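Local atomic coordinates of surface glycoprotein (Trypanosoma brucei, PDB entry 5KLH), a protein that probably serves as a sensor on the surface of the insect-stage parasite, this piece being its bilobed extracellular domain. Residues 31-36 / 56-61; 72-77 / 84-89; 155-160 / 199-204; 178-183 / 207-212. All coordinates share one frame; numbering follows the deposited sequence.

Contact 1: residues 31-36 / 56-61; sequences GTFSDV and VYTEAT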
loop_
_atom_site.group_PDB
_atom_site.type_symbol
_atom_site.label_atom_id
_atom_site.label_comp_id
_atom_site.label_asym_id
_atom_site.label_seq_id
_atom_site.Cartn_x
_atom_site.Cartn_y
_atom_site.Cartn_z
ATOM N N GLY A 31 19.284 13.276 3.962
ATOM C CA GLY A 31 20.088 12.306 3.243
ATOM C C GLY A 31 19.691 12.257 1.780
ATOM O O GLY A 31 19.307 13.277 1.199
ATOM N N THR A 32 19.782 11.074 1.179
ATOM C CA THR A 32 19.461 10.914 -0.241
ATOM C C THR A 32 18.664 9.652 -0.528
ATOM O O THR A 32 18.746 8.668 0.206
ATOM C CB THR A 32 20.731 10.878 -1.128
ATOM O OG1 THR A 32 21.647 9.905 -0.609
ATOM C CG2 THR A 32 21.413 12.237 -1.182
ATOM N N PHE A 33 17.902 9.700 -1.615
ATOM C CA PHE A 33 17.285 8.525 -2.210
ATOM C C PHE A 33 17.919 8.370 -3.586
ATOM O O PHE A 33 17.725 9.224 -4.443
ATOM C CB PHE A 33 15.762 8.670 -2.336
ATOM C CG PHE A 33 15.016 8.631 -1.023
ATOM C CD1 PHE A 33 14.673 7.417 -0.436
ATOM C CD2 PHE A 33 14.616 9.805 -0.405
ATOM C CE1 PHE A 33 13.964 7.383 0.771
ATOM C CE2 PHE A 33 13.909 9.774 0.790
ATOM C CZ PHE A 33 13.576 8.574 1.373
ATOM N N SER A 34 18.674 7.292 -3.786
ATOM C CA SER A 34 19.401 7.075 -5.032
ATOM C C SER A 34 20.088 8.369 -5.494
ATOM O O SER A 34 19.911 8.805 -6.641
ATOM C CB SER A 34 18.461 6.543 -6.119
ATOM O OG SER A 34 17.975 5.262 -5.745
ATOM N N ASP A 35 20.833 8.967 -4.563
ATOM C CA ASP A 35 21.631 10.176 -4.771
ATOM C C ASP A 35 20.814 11.447 -4.994
ATOM O O ASP A 35 21.387 12.513 -5.235
ATOM C CB ASP A 35 22.590 9.973 -5.937
ATOM C CG ASP A 35 23.452 8.756 -5.759
ATOM O OD1 ASP A 35 24.076 8.632 -4.684
ATOM O OD2 ASP A 35 23.470 7.910 -6.676
ATOM N N VAL A 36 19.490 11.362 -4.889
ATOM C CA VAL A 36 18.691 12.588 -4.926
ATOM C C VAL A 36 18.461 13.109 -3.507
ATOM O O VAL A 36 18.084 12.349 -2.617
ATOM C CB VAL A 36 17.333 12.371 -5.623
ATOM C CG1 VAL A 36 16.551 13.686 -5.685
ATOM C CG2 VAL A 36 17.535 11.828 -7.025
ATOM N N VAL A 56 4.878 12.871 9.457
ATOM C CA VAL A 56 6.184 13.344 9.035
ATOM C C VAL A 56 6.867 12.262 8.213
ATOM O O VAL A 56 6.919 11.105 8.629
ATOM C CB VAL A 56 7.078 13.711 10.241
ATOM C CG1 VAL A 56 8.440 14.173 9.750
ATOM C CG2 VAL A 56 6.428 14.798 11.075
ATOM N N TYR A 57 7.362 12.622 7.033
ATOM C CA TYR A 57 8.094 11.667 6.211
ATOM C C TYR A 57 9.272 12.377 5.552
ATOM O O TYR A 57 9.338 13.602 5.540
ATOM C CB TYR A 57 7.170 11.034 5.161
ATOM C CG TYR A 57 6.481 12.020 4.246
ATOM C CD1 TYR A 57 5.264 12.584 4.599
ATOM C CD2 TYR A 57 7.035 12.364 3.018
ATOM C CE1 TYR A 57 4.628 13.490 3.763
ATOM C CE2 TYR A 57 6.405 13.259 2.180
ATOM C CZ TYR A 57 5.202 13.817 2.562
ATOM O OH TYR A 57 4.574 14.704 1.727
ATOM N N THR A 58 10.215 11.623 5.019
ATOM C CA THR A 58 11.239 12.243 4.193
ATOM C C THR A 58 11.084 11.724 2.762
ATOM O O THR A 58 10.663 10.576 2.550
ATOM C CB THR A 58 12.643 11.995 4.763
ATOM O OG1 THR A 58 13.581 12.842 4.103
ATOM C CG2 THR A 58 13.073 10.537 4.590
ATOM N N GLU A 59 11.357 12.585 1.780
ATOM C CA GLU A 59 10.996 12.275 0.393
ATOM C C GLU A 59 11.973 12.820 -0.627
ATOM O O GLU A 59 12.657 13.809 -0.379
ATOM C CB GLU A 59 9.595 12.814 0.060
ATOM C CG GLU A 59 9.459 14.346 0.128
ATOM C CD GLU A 59 9.904 15.066 -1.144
ATOM O OE1 GLU A 59 10.146 16.296 -1.078
ATOM O OE2 GLU A 59 9.996 14.417 -2.213
ATOM N N ALA A 60 12.006 12.174 -1.784
ATOM C CA ALA A 60 12.695 12.711 -2.932
ATOM C C ALA A 60 12.038 12.137 -4.171
ATOM O O ALA A 60 11.457 11.049 -4.122
ATOM C CB ALA A 60 14.196 12.375 -2.879
ATOM N N THR A 61 12.109 12.884 -5.268
ATOM C CA THR A 61 11.638 12.401 -6.563
ATOM C C THR A 61 12.821 11.795 -7.303
ATOM O O THR A 61 13.812 12.477 -7.568
ATOM C CB THR A 61 11.013 13.530 -7.389
ATOM O OG1 THR A 61 9.884 14.050 -6.682
ATOM C CG2 THR A 61 10.548 13.016 -8.745
#

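Contact 2: residues 72-77 / 84-89; sequences QLVVKV and PFTRRS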
loop_
_atom_site.group_PDB
_atom_site.type_symbol
_atom_site.label_atom_id
_atom_site.label_comp_id
_atom_site.label_asym_id
_atom_site.label_seq_id
_atom_site.Cartn_x
_atom_site.Cartn_y
_atom_site.Cartn_z
ATOM N N GLN A 72 12.859 -3.032 -12.919
ATOM C CA GLN A 72 12.718 -2.521 -11.558
ATOM C C GLN A 72 13.331 -1.149 -11.384
ATOM O O GLN A 72 14.411 -0.863 -11.908
ATOM C CB GLN A 72 13.371 -3.480 -10.554
ATOM C CG GLN A 72 12.895 -4.903 -10.680
ATOM C CD GLN A 72 11.578 -5.159 -9.980
ATOM O OE1 GLN A 72 11.377 -4.766 -8.826
ATOM N NE2 GLN A 72 10.680 -5.852 -10.664
ATOM N N LEU A 73 12.642 -0.296 -10.633
ATOM C CA LEU A 73 13.253 0.911 -10.119
ATOM C C LEU A 73 14.091 0.500 -8.915
ATOM O O LEU A 73 13.644 -0.317 -8.107
ATOM C CB LEU A 73 12.193 1.932 -9.704
ATOM C CG LEU A 73 12.649 3.260 -9.098
ATOM C CD1 LEU A 73 13.123 4.217 -10.190
ATOM C CD2 LEU A 73 11.503 3.867 -8.323
ATOM N N VAL A 74 15.302 1.041 -8.824
ATOM C CA VAL A 74 16.210 0.743 -7.733
ATOM C C VAL A 74 16.335 1.958 -6.841
ATOM O O VAL A 74 16.904 2.979 -7.243
ATOM C CB VAL A 74 17.607 0.333 -8.258
ATOM C CG1 VAL A 74 18.531 0.011 -7.098
ATOM C CG2 VAL A 74 17.485 -0.866 -9.189
ATOM N N VAL A 75 15.813 1.851 -5.624
ATOM C CA VAL A 75 15.825 2.975 -4.696
ATOM C C VAL A 75 16.796 2.668 -3.565
ATOM O O VAL A 75 16.555 1.782 -2.752
ATOM C CB VAL A 75 14.418 3.255 -4.139
ATOM C CG1 VAL A 75 14.439 4.451 -3.206
ATOM C CG2 VAL A 75 13.451 3.499 -5.289
ATOM N N LYS A 76 17.920 3.381 -3.547
ATOM C CA LYS A 76 18.903 3.226 -2.483
ATOM C C LYS A 76 18.671 4.262 -1.400
ATOM O O LYS A 76 18.873 5.463 -1.605
ATOM C CB LYS A 76 20.317 3.326 -3.062
ATOM C CG LYS A 76 20.509 2.329 -4.196
ATOM C CD LYS A 76 21.946 2.245 -4.688
ATOM C CE LYS A 76 22.050 1.205 -5.799
ATOM N NZ LYS A 76 23.453 0.950 -6.240
ATOM N N VAL A 77 18.202 3.790 -0.253
ATOM C CA VAL A 77 17.815 4.673 0.832
ATOM C C VAL A 77 19.038 4.950 1.693
ATOM O O VAL A 77 19.606 4.036 2.280
ATOM C CB VAL A 77 16.692 4.037 1.666
ATOM C CG1 VAL A 77 16.239 4.966 2.769
ATOM C CG2 VAL A 77 15.547 3.631 0.754
ATOM N N PRO A 84 21.069 1.839 6.081
ATOM C CA PRO A 84 20.806 1.849 4.641
ATOM C C PRO A 84 20.146 0.569 4.139
ATOM O O PRO A 84 20.419 -0.539 4.628
ATOM C CB PRO A 84 22.200 2.013 4.033
ATOM C CG PRO A 84 22.976 2.733 5.097
ATOM C CD PRO A 84 22.464 2.200 6.393
ATOM N N PHE A 85 19.263 0.737 3.160
ATOM C CA PHE A 85 18.657 -0.403 2.502
ATOM C C PHE A 85 18.233 -0.029 1.108
ATOM O O PHE A 85 18.094 1.163 0.787
ATOM C CB PHE A 85 17.471 -0.964 3.317
ATOM C CG PHE A 85 16.269 -0.063 3.392
ATOM C CD1 PHE A 85 16.197 0.940 4.344
ATOM C CD2 PHE A 85 15.186 -0.261 2.551
ATOM C CE1 PHE A 85 15.075 1.761 4.436
ATOM C CE2 PHE A 85 14.060 0.555 2.640
ATOM C CZ PHE A 85 14.008 1.561 3.575
ATOM N N THR A 86 18.047 -1.050 0.277
ATOM C CA THR A 86 17.563 -0.866 -1.083
ATOM C C THR A 86 16.174 -1.465 -1.248
ATOM O O THR A 86 15.895 -2.557 -0.757
ATOM C CB THR A 86 18.514 -1.513 -2.113
ATOM O OG1 THR A 86 19.797 -0.879 -2.038
ATOM C CG2 THR A 86 17.977 -1.360 -3.539
ATOM N N ARG A 87 15.305 -0.744 -1.942
ATOM C CA ARG A 87 14.072 -1.337 -2.429
ATOM C C ARG A 87 14.094 -1.328 -3.937
ATOM O O ARG A 87 14.304 -0.270 -4.556
ATOM C CB ARG A 87 12.835 -0.589 -1.924
ATOM C CG ARG A 87 11.543 -1.072 -2.582
ATOM C CD ARG A 87 11.118 -2.432 -2.027
ATOM N NE ARG A 87 10.776 -2.321 -0.614
ATOM C CZ ARG A 87 9.557 -2.028 -0.159
ATOM N NH1 ARG A 87 8.541 -1.847 -1.003
ATOM N NH2 ARG A 87 9.350 -1.925 1.147
ATOM N N ARG A 88 13.897 -2.508 -4.514
ATOM C CA ARG A 88 13.551 -2.639 -5.923
ATOM C C ARG A 88 12.050 -2.819 -6.062
ATOM O O ARG A 88 11.463 -3.632 -5.362
ATOM C CB ARG A 88 14.288 -3.822 -6.545
ATOM C CG ARG A 88 15.720 -3.508 -6.902
ATOM C CD ARG A 88 16.456 -4.754 -7.376
ATOM N NE ARG A 88 17.707 -4.386 -8.035
ATOM C CZ ARG A 88 18.796 -3.999 -7.389
ATOM N NH1 ARG A 88 18.791 -3.934 -6.070
ATOM N NH2 ARG A 88 19.897 -3.684 -8.063
ATOM N N SER A 89 11.422 -2.048 -6.946
ATOM C CA SER A 89 9.978 -2.120 -7.122
ATOM C C SER A 89 9.725 -2.077 -8.612
ATOM O O SER A 89 10.392 -1.318 -9.313
ATOM C CB SER A 89 9.275 -0.954 -6.412
ATOM O OG SER A 89 7.874 -1.172 -6.313
#

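Contact 3: residues 155-160 / 199-204; sequences LSKLYL and QVQLYS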
loop_
_atom_site.group_PDB
_atom_site.type_symbol
_atom_site.label_atom_id
_atom_site.label_comp_id
_atom_site.label_asym_id
_atom_site.label_seq_id
_atom_site.Cartn_x
_atom_site.Cartn_y
_atom_site.Cartn_z
ATOM N N LEU A 155 4.261 2.375 -11.516
ATOM C CA LEU A 155 4.685 2.989 -10.265
ATOM C C LEU A 155 4.878 4.499 -10.381
ATOM O O LEU A 155 5.582 4.978 -11.278
ATOM C CB LEU A 155 5.993 2.358 -9.799
ATOM C CG LEU A 155 6.503 2.828 -8.442
ATOM C CD1 LEU A 155 5.551 2.394 -7.334
ATOM C CD2 LEU A 155 7.879 2.234 -8.231
ATOM N N SER A 156 4.277 5.231 -9.444
ATOM C CA SER A 156 4.343 6.687 -9.424
ATOM C C SER A 156 4.808 7.197 -8.066
ATOM O O SER A 156 5.521 8.193 -7.979
ATOM C CB SER A 156 2.986 7.276 -9.760
ATOM O OG SER A 156 3.035 8.689 -9.703
ATOM N N LYS A 157 4.361 6.521 -7.013
ATOM C CA LYS A 157 4.688 6.906 -5.645
ATOM C C LYS A 157 5.048 5.638 -4.887
ATOM O O LYS A 157 4.239 4.723 -4.802
ATOM C CB LYS A 157 3.509 7.642 -4.991
ATOM C CG LYS A 157 3.865 8.349 -3.697
ATOM C CD LYS A 157 2.775 9.337 -3.262
ATOM C CE LYS A 157 2.399 10.304 -4.382
ATOM N NZ LYS A 157 1.312 11.246 -3.975
ATOM N N LEU A 158 6.268 5.586 -4.350
ATOM C CA LEU A 158 6.735 4.427 -3.624
ATOM C C LEU A 158 6.788 4.781 -2.146
ATOM O O LEU A 158 7.439 5.755 -1.787
ATOM C CB LEU A 158 8.114 4.007 -4.135
ATOM C CG LEU A 158 8.759 2.823 -3.413
ATOM C CD1 LEU A 158 8.056 1.550 -3.793
ATOM C CD2 LEU A 158 10.235 2.746 -3.755
ATOM N N TYR A 159 6.065 4.036 -1.313
ATOM C CA TYR A 159 6.029 4.282 0.134
ATOM C C TYR A 159 6.884 3.282 0.880
ATOM O O TYR A 159 6.662 2.076 0.755
ATOM C CB TYR A 159 4.597 4.181 0.667
ATOM C CG TYR A 159 3.602 5.118 0.036
ATOM C CD1 TYR A 159 3.071 4.854 -1.227
ATOM C CD2 TYR A 159 3.155 6.235 0.716
ATOM C CE1 TYR A 159 2.136 5.705 -1.794
ATOM C CE2 TYR A 159 2.218 7.087 0.155
ATOM C CZ TYR A 159 1.715 6.808 -1.099
ATOM O OH TYR A 159 0.778 7.642 -1.659
ATOM N N LEU A 160 7.835 3.763 1.679
ATOM C CA LEU A 160 8.724 2.880 2.420
ATOM C C LEU A 160 8.556 3.144 3.902
ATOM O O LEU A 160 8.144 4.241 4.280
ATOM C CB LEU A 160 10.182 3.096 1.997
ATOM C CG LEU A 160 10.459 2.944 0.502
ATOM C CD1 LEU A 160 11.900 3.325 0.150
ATOM C CD2 LEU A 160 10.195 1.513 0.086
ATOM N N GLN A 199 8.013 9.430 -7.011
ATOM C CA GLN A 199 8.145 10.034 -5.689
ATOM C C GLN A 199 8.319 8.959 -4.628
ATOM O O GLN A 199 7.480 8.068 -4.511
ATOM C CB GLN A 199 6.922 10.896 -5.355
ATOM C CG GLN A 199 6.749 12.111 -6.257
ATOM C CD GLN A 199 5.567 12.975 -5.854
ATOM O OE1 GLN A 199 4.672 13.236 -6.659
ATOM N NE2 GLN A 199 5.566 13.436 -4.605
ATOM N N VAL A 200 9.392 9.061 -3.849
ATOM C CA VAL A 200 9.675 8.103 -2.792
ATOM C C VAL A 200 9.445 8.782 -1.456
ATOM O O VAL A 200 9.977 9.873 -1.221
ATOM C CB VAL A 200 11.114 7.585 -2.861
ATOM C CG1 VAL A 200 11.341 6.551 -1.762
ATOM C CG2 VAL A 200 11.392 6.995 -4.230
ATOM N N GLN A 201 8.620 8.165 -0.606
ATOM C CA GLN A 201 8.356 8.684 0.733
ATOM C C GLN A 201 8.693 7.652 1.799
ATOM O O GLN A 201 8.211 6.510 1.753
ATOM C CB GLN A 201 6.880 9.112 0.870
ATOM C CG GLN A 201 6.461 10.169 -0.155
ATOM C CD GLN A 201 5.007 10.598 -0.029
ATOM O OE1 GLN A 201 4.300 10.188 0.889
ATOM N NE2 GLN A 201 4.557 11.440 -0.960
ATOM N N LEU A 202 9.509 8.052 2.771
ATOM C CA LEU A 202 9.876 7.151 3.865
ATOM C C LEU A 202 9.208 7.613 5.159
ATOM O O LEU A 202 9.422 8.743 5.613
ATOM C CB LEU A 202 11.404 7.079 4.029
ATOM C CG LEU A 202 11.929 6.269 5.216
ATOM C CD1 LEU A 202 11.709 4.781 4.996
ATOM C CD2 LEU A 202 13.401 6.558 5.498
ATOM N N TYR A 203 8.361 6.744 5.713
ATOM C CA TYR A 203 7.672 6.960 6.986
ATOM C C TYR A 203 8.306 6.166 8.102
ATOM O O TYR A 203 8.993 5.152 7.858
ATOM C CB TYR A 203 6.198 6.545 6.888
ATOM C CG TYR A 203 5.377 7.457 6.027
ATOM C CD1 TYR A 203 5.362 7.304 4.654
ATOM C CD2 TYR A 203 4.620 8.482 6.591
ATOM C CE1 TYR A 203 4.611 8.166 3.847
ATOM C CE2 TYR A 203 3.872 9.337 5.803
ATOM C CZ TYR A 203 3.876 9.174 4.429
ATOM O OH TYR A 203 3.135 10.025 3.625
ATOM N N SER A 204 8.035 6.577 9.336
ATOM C CA SER A 204 8.326 5.711 10.473
ATOM C C SER A 204 7.084 4.869 10.767
ATOM O O SER A 204 5.965 5.288 10.465
ATOM C CB SER A 204 8.757 6.517 11.707
ATOM O OG SER A 204 7.686 7.283 12.240
#

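Contact 4: residues 178-183 / 207-212; sequences SALYSF and DPFIAL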
loop_
_atom_site.group_PDB
_atom_site.type_symbol
_atom_site.label_atom_id
_atom_site.label_comp_id
_atom_site.label_asym_id
_atom_site.label_seq_id
_atom_site.Cartn_x
_atom_site.Cartn_y
_atom_site.Cartn_z
ATOM N N SER A 178 4.906 -1.340 2.873
ATOM C CA SER A 178 4.423 -0.058 2.371
ATOM C C SER A 178 3.728 0.680 3.500
ATOM O O SER A 178 3.269 0.049 4.465
ATOM C CB SER A 178 3.464 -0.256 1.184
ATOM O OG SER A 178 2.887 0.990 0.788
ATOM N N ALA A 179 3.649 2.006 3.384
ATOM C CA ALA A 179 2.854 2.783 4.332
ATOM C C ALA A 179 1.378 2.727 3.999
ATOM O O ALA A 179 0.544 3.059 4.842
ATOM C CB ALA A 179 3.319 4.243 4.371
ATOM N N LEU A 180 1.042 2.335 2.763
ATOM C CA LEU A 180 -0.360 2.246 2.355
ATOM C C LEU A 180 -0.989 0.888 2.664
ATOM O O LEU A 180 -0.381 -0.141 2.425
ATOM C CB LEU A 180 -0.508 2.509 0.854
ATOM C CG LEU A 180 -0.301 3.890 0.256
ATOM C CD1 LEU A 180 -0.613 3.797 -1.226
ATOM C CD2 LEU A 180 -1.238 4.881 0.919
ATOM N N TYR A 181 -2.213 0.888 3.182
ATOM C CA TYR A 181 -2.984 -0.342 3.334
ATOM C C TYR A 181 -3.059 -1.039 1.974
ATOM O O TYR A 181 -3.292 -0.362 0.976
ATOM C CB TYR A 181 -4.381 0.002 3.839
ATOM C CG TYR A 181 -5.237 -1.159 4.261
ATOM C CD1 TYR A 181 -5.186 -1.631 5.555
ATOM C CD2 TYR A 181 -6.132 -1.740 3.385
ATOM C CE1 TYR A 181 -5.991 -2.669 5.966
ATOM C CE2 TYR A 181 -6.949 -2.778 3.787
ATOM C CZ TYR A 181 -6.863 -3.243 5.078
ATOM O OH TYR A 181 -7.664 -4.278 5.499
ATOM N N SER A 182 -2.884 -2.361 1.904
ATOM C CA SER A 182 -2.723 -3.253 3.059
ATOM C C SER A 182 -1.274 -3.591 3.422
ATOM O O SER A 182 -1.009 -4.668 3.967
ATOM C CB SER A 182 -3.497 -4.551 2.801
ATOM O OG SER A 182 -3.252 -5.020 1.480
ATOM N N PHE A 183 -0.352 -2.676 3.117
ATOM C CA PHE A 183 1.022 -2.710 3.625
ATOM C C PHE A 183 1.947 -3.758 3.005
ATOM O O PHE A 183 3.050 -3.955 3.498
ATOM C CB PHE A 183 1.020 -2.890 5.152
ATOM C CG PHE A 183 0.064 -1.962 5.857
ATOM C CD1 PHE A 183 0.194 -0.593 5.719
ATOM C CD2 PHE A 183 -0.982 -2.460 6.615
ATOM C CE1 PHE A 183 -0.685 0.263 6.342
ATOM C CE2 PHE A 183 -1.870 -1.610 7.247
ATOM C CZ PHE A 183 -1.730 -0.241 7.100
ATOM N N ASP A 207 3.982 6.355 12.476
ATOM C CA ASP A 207 3.346 7.560 11.922
ATOM C C ASP A 207 1.832 7.454 11.909
ATOM O O ASP A 207 1.287 6.401 11.611
ATOM C CB ASP A 207 3.833 7.837 10.504
ATOM C CG ASP A 207 3.553 9.254 10.082
ATOM O OD1 ASP A 207 4.429 10.100 10.337
ATOM O OD2 ASP A 207 2.471 9.511 9.488
ATOM N N PRO A 208 1.135 8.560 12.207
ATOM C CA PRO A 208 -0.327 8.503 12.167
ATOM C C PRO A 208 -0.879 8.193 10.773
ATOM O O PRO A 208 -2.001 7.702 10.652
ATOM C CB PRO A 208 -0.729 9.912 12.616
ATOM C CG PRO A 208 0.368 10.306 13.568
ATOM C CD PRO A 208 1.620 9.787 12.869
ATOM N N PHE A 209 -0.113 8.489 9.727
ATOM C CA PHE A 209 -0.552 8.127 8.377
ATOM C C PHE A 209 -0.740 6.604 8.280
ATOM O O PHE A 209 -1.736 6.121 7.726
ATOM C CB PHE A 209 0.465 8.620 7.331
ATOM C CG PHE A 209 0.105 8.277 5.901
ATOM C CD1 PHE A 209 0.532 7.093 5.331
ATOM C CD2 PHE A 209 -0.617 9.164 5.123
ATOM C CE1 PHE A 209 0.214 6.773 4.025
ATOM C CE2 PHE A 209 -0.935 8.853 3.811
ATOM C CZ PHE A 209 -0.514 7.654 3.262
ATOM N N ILE A 210 0.219 5.858 8.814
ATOM C CA ILE A 210 0.154 4.399 8.767
ATOM C C ILE A 210 -0.940 3.901 9.718
ATOM O O ILE A 210 -1.742 3.041 9.349
ATOM C CB ILE A 210 1.512 3.774 9.105
ATOM C CG1 ILE A 210 2.489 4.024 7.952
ATOM C CG2 ILE A 210 1.359 2.288 9.405
ATOM C CD1 ILE A 210 3.923 3.604 8.242
ATOM N N ALA A 211 -1.001 4.471 10.923
ATOM C CA ALA A 211 -2.072 4.125 11.864
ATOM C C ALA A 211 -3.469 4.352 11.281
ATOM O O ALA A 211 -4.358 3.509 11.443
ATOM C CB ALA A 211 -1.906 4.900 13.155
ATOM N N LEU A 212 -3.671 5.479 10.596
ATOM C CA LEU A 212 -4.948 5.759 9.965
ATOM C C LEU A 212 -5.249 4.749 8.858
ATOM O O LEU A 212 -6.374 4.248 8.768
ATOM C CB LEU A 212 -4.965 7.191 9.418
ATOM C CG LEU A 212 -6.300 7.731 8.924
ATOM C CD1 LEU A 212 -7.306 7.759 10.081
ATOM C CD2 LEU A 212 -6.120 9.120 8.330
#

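Contact 1: residues 31-36 / 56-61
The ring of F33 lies along the strand 56-61 and overlaps three successive residues of it. Near its root, CD2 of F33 meets CB of A60 at 3.6 Å; further out CE2 passes 3.9 Å from CA of E59, and the far end, CZ, comes within 3.8 Å of CG2 of T58. CZ is also 3.7 Å from the carbonyl O of T58. With CG set beside the backbone N (chi1 -70°), the ring runs toward T58 instead of stopping above A60. Alanine suits the near end, since its lone methyl lets the wide ring settle close to the strand. T58 turns its two branches to different tasks: CG2 faces the phenyl ring, while OG1 is hydrogen-bonded to the carbonyl O of W29.

V36 adds a second, smaller contact. Its CG1, anti to the backbone N (chi1 -178°), touches CB of A60 at 3.9 Å, the apolar part, and reaches 3.5 Å from the carbonyl O of T61. A60 is therefore gripped from two residues, F33 and V36, brought close together by a type I' turn. Within that turn F33 N to V36 O and V36 N to F33 O are both 2.8 Å, a paired set of bonds that fixes the backbone from which the two side chains project.

The axes of strands 31-33 and 56-61 are 7.1 Å apart and inclined at 51°, so the two meet through side chains. F33 also packs on V77, V200 and L202, which places it in the apolar interior of a large mixed beta-sheet, with a tight type I' hairpin at its margin.

Contact 2: residues 72-77 / 84-89
R88 runs alongside V74, its partner in a non-hydrogen-bonded antiparallel pair. Its CB lies 3.8 Å from OE1 of Q72, CG then passes CG2 of V74 at 3.9 Å, and NE comes to 3.7 Å from that same methyl. The chain runs extended to NE, and the turn about NE (chi4 76°) lays one face of the guanidinium against V74, whose CG2 sits 3.5 Å above the plane and offset toward the rim; CZ and NH2 complete the overlap. The charge itself is answered elsewhere, by a salt bridge from NE to D69. A long arginine suits this exposed place, its flat group shielding a valine while its charge reaches an acidic partner.

On the other face V77 and F85 lie side by side. CG2 of V77 stands over the phenyl face in a CH-pi contact, 4.0 Å from the ring centroid of F85, while CG1 meets CE1. The ring is brought there by its CG lying between the backbone N and carbonyl carbon (chi1 68°).

Backbone bonds tie L73 to S89, V75 to R87 and V77 to F85; the last pair includes a weak one, F85 N to V77 O at 3.4 Å. V74, K76, T86 and R88 form a largely exposed side of this antiparallel hairpin; opposite, V75 packs on L158 and V200, V77 on L160, and L73 on L91 and V198. The chemistry implies a joint held by regular backbone bonding, R88 adding apolar cover over V74 and R87 turning its charge outward to E172 and Q177.

Contact 3: residues 155-160 / 199-204
L160 and V200 make the tight side of this parallel strand pair: CD1 of L160 reaches across to CG1 of V200 at 3.8 Å. The same leucine sets its CB 3.8 Å from CD1 of L202. With CG beside the backbone N (chi1 -55°), L160 leans back toward V200. Leucine and valine suit this buried face, to which L158 adds a looser contact with V200.

The opposite face is more polar, and looser at its K157 and Q199 end, where both residues are partly exposed and CG of K157 stays 4.3 Å from CB of Q199; long, flexible polar chains suit such a margin. Further along, the face closes. The side chains of K157 and Q201 cross, CD lying 3.6 Å from NE2. CE2 of Y159 lies 3.8 Å from OE1 of Q201, ring and amide planes being 67° apart, and OH of Y203 donates to that oxygen at 3.0 Å. This bond steadies a buried glutamine amide and satisfies its carbonyl. Y159 meets CE1 of Y203 at its ring edge, through CD2.

The backbones are joined by five bonds, the straightest from L160 N to Q201 O at 2.8 Å with 173° at the hydrogen.

At S156 and K157, both facing G189, strand 155-160 carries a classic beta bulge. Strand 199-204 continues the sheet into strand 51-63 through V200 and L202, which bond to A60 and T58, and F209 of helix 208-215 stacks on Y203.

Contact 4: residues 178-183 / 207-212
This is an apolar loop-to-helix contact, in which an ST turn at the start of 178-183 packs on the first turn of helix 208-215, close to the centre of the chain. The loop lies between strands 170-172 and 189-191, and the helix is the next element after strand 197-204.

The backbones come nearest at A179 and I210. CB of A179 points at the helix and touches CG1 of I210 at 3.7 Å, with CD1 of I210 and CE1 of F209 also near. A small residue fits here because two bulky side chains converge on it. I210 carries CG1 beside its backbone N (chi1 -71°), which places the longer branch against A179 and leaves CG2 facing CE1 of F183 at 4.2 Å. F209 instead swings CG anti to its N (chi1 179°), and the ring reaches outward to L180. There CD2 of L180 comes in at the ring edge, 3.7 Å from CZ of F209, the two side chains running at an angle to one another.

Each backbone is shaped by a polar side chain at its start. OG of S178 accepts from N of L180 at 3.0 Å, which makes the ST turn that presents A179, and is also bonded to S187. D207 is the N-cap of the helix: its OD2 takes N of F209 at 2.8 Å, on the anti side and 24° out of the carboxylate plane. OD2 also bonds OG of S55, and OD1 bonds N of V56. The carbonyl O of A179 is buried with no hydrogen-bonding partner in the model, CE1 of F209 and CG1 of I210 each lying 3.8 Å from it.

Contacts 1, 2 and 3 belong to one curled sheet, whereas contact 4 lays a loop and a helix against it. Contact 3 is the buried one, its leucines and valine packed inward; contacts 1 and 4 are partly buried and rely on apolar side chains; contact 2 lies further out, with one exposed, charged face. Backbone bonds join the strands of contacts 2 and 3, antiparallel in the first and parallel in the second. Strand 56-61 of contact 1 bonds to strand 199-204 of contact 3, and S34 bonds to V74 and K76 of contact 2. The apolar faces of contacts 2 and 3 meet through V75 with L158. Y159 touches L180 of contact 4.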